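Local coordinates for MarR Like Protein, TVG0766549 (Thermoplasma volcanium, PDB 3LFK) that is of unknown function: reported as a mechanosensitive channel, it is a structural homolog of MarR-like regulators with a winged helix-turn-helix motif and probably binds DNA, at residues G26-E29 against N30-M34; L110-K113 against E114-K118. All coordinates share one frame; numbering follows the deposited sequence.

Contact 1: G26-E29 against N30-M34; sequences GKLE and NNYDM
Tyr32 folds its ring back over the backbone of Leu28, four residues earlier, and one face receives the CA of Leu28. This is a CH-pi contact: Leu28 CA lies 4.0 Å from the centroid of the Tyr32 ring and 19° off its normal. Lys27 C sits over the same face, nearer the rim. Tyr32 CG is anti to the carbonyl carbon (chi1 -51°), which turns the ring toward the preceding turn. Leu28 swings its CG anti to the backbone N (chi1 174°), and its CD1 branch reaches the ring, 3.8 Å from Tyr32 CE1. Tyr32 OH lies over the aliphatic Leu28 side chain, 3.7 Å from Leu28 CB. Lys27 O, next to that turn, accepts two bonds, Asn30 N at 2.9 Å and Tyr32 N at 2.9 Å, from opposite faces of its carbonyl plane. With Asn31 N bonded to Leu28 O and Asn31 left-handed, the Tyr32 bond makes a Schellman motif after the 3-10 turn at Leu28 and Glu29. Asn31, Tyr32 and Asp33 all have positive phi, and Asp33 N to Asn30 O (3.0 Å) closes a turn of left-handed sense. Asn31 OD1 takes a hydrogen bond from Arg106 of helix 94-116, whose NH1 also bonds Leu28 O weakly. The same helix offers Val99 and Ala102 to Tyr32 and Ile103 to Leu28, while Met34 turns inward between helices 36-47 and 66-76.

Contact 2: L110-K113 against E114-K118; sequences LRLK and EMKQK
Met115 lays its terminal methyl over one face of the Arg111 guanidinium, offset toward the rim, with CE 3.9 Å from Arg111 NH2. Met115 bends at its last torsion (chi3 -70°) to bring CE onto the flat group. One residue further on, the extended chain of Lys116 crosses Leu112 at an angle. Lys116 CE rests against the leucine branches, 3.7 Å from Leu112 CD1, and the ammonium nitrogen ends near the other branch, CD2. These pairs are spaced i to i+4 along the last turns of helix 94-116, the long C-terminal helix of this winged helix-turn-helix protein, where every touching residue is exposed. Main-chain bonds of the alpha-helical pattern accompany them: Glu114 N to Leu110 O is 3.0 Å, and Lys116 N to Leu112 O is 2.9 Å. By Gln117 only a weak bond remains in this pattern, Gln117 N to Lys113 O at 3.4 Å. Here the side chains add a bond of their own, Lys113 NZ donating to Gln117 OE1 over 3.2 Å and approaching nearly along the C=O axis; a bend at chi4 (-70°) of the lysine directs the ammonium to the amide. Glu114 folds back toward the preceding turn, and its OE1 comes to 3.6 Å from Leu110 CD1.

Overall arrangement
From the N terminus, the chain forms a small two-stranded antiparallel sheet, 12-14 and 23-24, and then the loop that holds contact 1, which immediately precedes helix 36-47. Strand 51-53, helices 54-60 and 66-76 and strands 79-84 and 87-92 follow, the three strands forming one sheet. The chain then runs into helix 94-116, whose last turns and the residues just after carry contact 2. The two contacts are in series: each is closed locally, and neither nests in nor crosses the other. The centres of contacts 1 and 2 are about 23 Å apart, and they do not touch. Helix 94-116 links them, its middle covered by contact 1 and its far end bearing contact 2.

Contact 1: G26-E29 against N30-M34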
loop_
_atom_site.group_PDB
_atom_site.type_symbol
_atom_site.label_atom_id
_atom_site.label_comp_id
_atom_site.label_asym_id
_atom_site.label_seq_id
_atom_site.Cartn_x
_atom_site.Cartn_y
_atom_site.Cartn_z
ATOM N N GLY A 26 -11.339 2.661 -7.924
ATOM C CA GLY A 26 -10.244 2.576 -8.879
ATOM C C GLY A 26 -10.019 1.123 -9.271
ATOM O O GLY A 26 -10.711 0.210 -8.797
ATOM N N LYS A 27 -9.018 0.909 -10.123
ATOM C CA LYS A 27 -8.699 -0.416 -10.656
ATOM C C LYS A 27 -7.240 -0.770 -10.476
ATOM O O LYS A 27 -6.376 0.107 -10.582
ATOM C CB LYS A 27 -8.993 -0.448 -12.164
ATOM C CG LYS A 27 -10.452 -0.147 -12.525
ATOM C CD LYS A 27 -10.638 0.005 -14.037
ATOM C CE LYS A 27 -12.106 0.257 -14.386
ATOM N NZ LYS A 27 -12.316 0.608 -15.822
ATOM N N LEU A 28 -6.976 -2.045 -10.229
ATOM C CA LEU A 28 -5.605 -2.543 -10.082
ATOM C C LEU A 28 -4.715 -2.149 -11.270
ATOM O O LEU A 28 -3.533 -1.833 -11.089
ATOM C CB LEU A 28 -5.627 -4.067 -9.960
ATOM C CG LEU A 28 -4.297 -4.801 -9.931
ATOM C CD1 LEU A 28 -3.446 -4.320 -8.753
ATOM C CD2 LEU A 28 -4.581 -6.302 -9.810
ATOM N N GLU A 29 -5.272 -2.165 -12.480
ATOM C CA GLU A 29 -4.480 -1.813 -13.649
ATOM C C GLU A 29 -3.864 -0.415 -13.558
ATOM O O GLU A 29 -2.823 -0.159 -14.165
ATOM C CB GLU A 29 -5.319 -1.934 -14.926
ATOM C CG GLU A 29 -6.797 -1.747 -14.695
ATOM C CD GLU A 29 -7.504 -3.078 -14.469
ATOM O OE1 GLU A 29 -7.848 -3.734 -15.478
ATOM O OE2 GLU A 29 -7.704 -3.475 -13.295
ATOM N N ASN A 30 -4.481 0.490 -12.807
ATOM C CA ASN A 30 -3.911 1.845 -12.681
ATOM C C ASN A 30 -3.539 2.098 -11.214
ATOM O O ASN A 30 -3.570 3.245 -10.745
ATOM C CB ASN A 30 -4.910 2.915 -13.158
ATOM C CG ASN A 30 -4.235 4.246 -13.467
ATOM O OD1 ASN A 30 -3.026 4.294 -13.751
ATOM N ND2 ASN A 30 -5.005 5.324 -13.425
ATOM N N ASN A 31 -3.180 1.023 -10.510
ATOM C CA ASN A 31 -2.776 1.103 -9.110
ATOM C C ASN A 31 -3.793 1.830 -8.242
ATOM O O ASN A 31 -3.417 2.533 -7.311
ATOM C CB ASN A 31 -1.413 1.812 -8.991
ATOM C CG ASN A 31 -0.250 0.936 -9.451
ATOM O OD1 ASN A 31 -0.280 -0.283 -9.292
ATOM N ND2 ASN A 31 0.791 1.569 -9.988
ATOM N N TYR A 32 -5.074 1.646 -8.551
ATOM C CA TYR A 32 -6.168 2.271 -7.797
ATOM C C TYR A 32 -5.996 3.770 -7.704
ATOM O O TYR A 32 -6.313 4.366 -6.688
ATOM C CB TYR A 32 -6.257 1.653 -6.387
ATOM C CG TYR A 32 -6.293 0.134 -6.386
ATOM C CD1 TYR A 32 -5.120 -0.610 -6.204
ATOM C CD2 TYR A 32 -7.490 -0.561 -6.585
ATOM C CE1 TYR A 32 -5.138 -1.995 -6.216
ATOM C CE2 TYR A 32 -7.519 -1.971 -6.593
ATOM C CZ TYR A 32 -6.334 -2.668 -6.404
ATOM O OH TYR A 32 -6.313 -4.049 -6.361
ATOM N N ASP A 33 -5.476 4.359 -8.771
ATOM C CA ASP A 33 -5.254 5.797 -8.873
ATOM C C ASP A 33 -4.193 6.383 -7.955
ATOM O O ASP A 33 -4.093 7.601 -7.808
ATOM C CB ASP A 33 -6.579 6.548 -8.708
ATOM C CG ASP A 33 -7.595 6.125 -9.731
ATOM O OD1 ASP A 33 -7.302 6.304 -10.931
ATOM O OD2 ASP A 33 -8.657 5.614 -9.337
ATOM N N MET A 34 -3.392 5.537 -7.332
ATOM C CA MET A 34 -2.313 6.029 -6.496
ATOM C C MET A 34 -1.168 6.464 -7.389
ATOM O O MET A 34 -0.982 5.933 -8.492
ATOM C CB MET A 34 -1.800 4.924 -5.565
ATOM C CG MET A 34 -2.792 4.557 -4.437
ATOM S SD MET A 34 -2.041 3.380 -3.308
ATOM C CE MET A 34 -2.272 1.832 -4.237
#

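Contact 2: L110-K113 against E114-K118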
loop_
_atom_site.group_PDB
_atom_site.type_symbol
_atom_site.label_atom_id
_atom_site.label_comp_id
_atom_site.label_asym_id
_atom_site.label_seq_id
_atom_site.Cartn_x
_atom_site.Cartn_y
_atom_site.Cartn_z
ATOM N N LEU A 110 4.084 -10.409 -13.897
ATOM C CA LEU A 110 4.764 -9.805 -15.021
ATOM C C LEU A 110 6.246 -10.181 -15.030
ATOM O O LEU A 110 6.833 -10.394 -16.087
ATOM C CB LEU A 110 4.614 -8.276 -14.983
ATOM C CG LEU A 110 5.439 -7.481 -15.998
ATOM C CD1 LEU A 110 5.143 -7.964 -17.420
ATOM C CD2 LEU A 110 5.110 -5.998 -15.859
ATOM N N ARG A 111 6.856 -10.243 -13.853
ATOM C CA ARG A 111 8.270 -10.605 -13.746
ATOM C C ARG A 111 8.480 -12.042 -14.216
ATOM O O ARG A 111 9.473 -12.339 -14.897
ATOM C CB ARG A 111 8.732 -10.457 -12.293
ATOM C CG ARG A 111 10.144 -10.958 -12.003
ATOM C CD ARG A 111 10.440 -10.819 -10.512
ATOM N NE ARG A 111 11.591 -11.611 -10.087
ATOM C CZ ARG A 111 12.842 -11.393 -10.483
ATOM N NH1 ARG A 111 13.116 -10.400 -11.320
ATOM N NH2 ARG A 111 13.820 -12.175 -10.042
ATOM N N LEU A 112 7.555 -12.926 -13.849
ATOM C CA LEU A 112 7.662 -14.332 -14.251
ATOM C C LEU A 112 7.498 -14.464 -15.760
ATOM O O LEU A 112 8.233 -15.209 -16.419
ATOM C CB LEU A 112 6.614 -15.175 -13.535
ATOM C CG LEU A 112 6.489 -16.645 -13.959
ATOM C CD1 LEU A 112 7.792 -17.368 -13.644
ATOM C CD2 LEU A 112 5.320 -17.292 -13.227
ATOM N N LYS A 113 6.534 -13.740 -16.308
ATOM C CA LYS A 113 6.297 -13.773 -17.751
ATOM C C LYS A 113 7.539 -13.345 -18.515
ATOM O O LYS A 113 7.927 -13.986 -19.492
ATOM C CB LYS A 113 5.134 -12.845 -18.092
ATOM C CG LYS A 113 4.784 -12.764 -19.571
ATOM C CD LYS A 113 3.534 -11.913 -19.742
ATOM C CE LYS A 113 3.020 -11.923 -21.175
ATOM N NZ LYS A 113 3.922 -11.187 -22.102
ATOM N N GLU A 114 8.170 -12.268 -18.062
ATOM C CA GLU A 114 9.364 -11.738 -18.698
ATOM C C GLU A 114 10.563 -12.657 -18.540
ATOM O O GLU A 114 11.419 -12.735 -19.425
ATOM C CB GLU A 114 9.677 -10.356 -18.126
ATOM C CG GLU A 114 8.703 -9.296 -18.598
ATOM C CD GLU A 114 9.002 -7.925 -18.026
ATOM O OE1 GLU A 114 8.431 -6.938 -18.540
ATOM O OE2 GLU A 114 9.794 -7.835 -17.063
ATOM N N MET A 115 10.628 -13.346 -17.405
ATOM C CA MET A 115 11.713 -14.279 -17.145
ATOM C C MET A 115 11.588 -15.456 -18.118
ATOM O O MET A 115 12.584 -15.913 -18.682
ATOM C CB MET A 115 11.636 -14.794 -15.708
ATOM C CG MET A 115 12.782 -15.699 -15.331
ATOM S SD MET A 115 12.616 -16.299 -13.651
ATOM C CE MET A 115 12.940 -14.791 -12.753
ATOM N N LYS A 116 10.362 -15.917 -18.326
ATOM C CA LYS A 116 10.112 -17.056 -19.224
ATOM C C LYS A 116 10.441 -16.795 -20.687
ATOM O O LYS A 116 10.681 -17.735 -21.450
ATOM C CB LYS A 116 8.655 -17.520 -19.107
ATOM C CG LYS A 116 8.362 -18.301 -17.843
ATOM C CD LYS A 116 6.874 -18.580 -17.706
ATOM C CE LYS A 116 6.574 -19.415 -16.475
ATOM N NZ LYS A 116 5.113 -19.594 -16.280
ATOM N N GLN A 117 10.473 -15.524 -21.068
ATOM C CA GLN A 117 10.758 -15.143 -22.441
ATOM C C GLN A 117 12.238 -15.219 -22.821
ATOM O O GLN A 117 12.576 -15.295 -23.999
ATOM C CB GLN A 117 10.217 -13.733 -22.686
ATOM C CG GLN A 117 8.707 -13.639 -22.493
ATOM C CD GLN A 117 8.179 -12.220 -22.555
ATOM O OE1 GLN A 117 6.966 -12.002 -22.628
ATOM N NE2 GLN A 117 9.083 -11.248 -22.514
ATOM N N LYS A 118 13.120 -15.233 -21.826
ATOM C CA LYS A 118 14.562 -15.269 -22.069
ATOM C C LYS A 118 15.106 -16.580 -22.634
ATOM O O LYS A 118 16.008 -16.566 -23.471
ATOM C CB LYS A 118 15.310 -14.940 -20.776
ATOM C CG LYS A 118 14.832 -13.669 -20.081
ATOM C CD LYS A 118 15.416 -13.587 -18.670
ATOM C CE LYS A 118 14.785 -12.474 -17.835
ATOM N NZ LYS A 118 15.319 -12.465 -16.441
#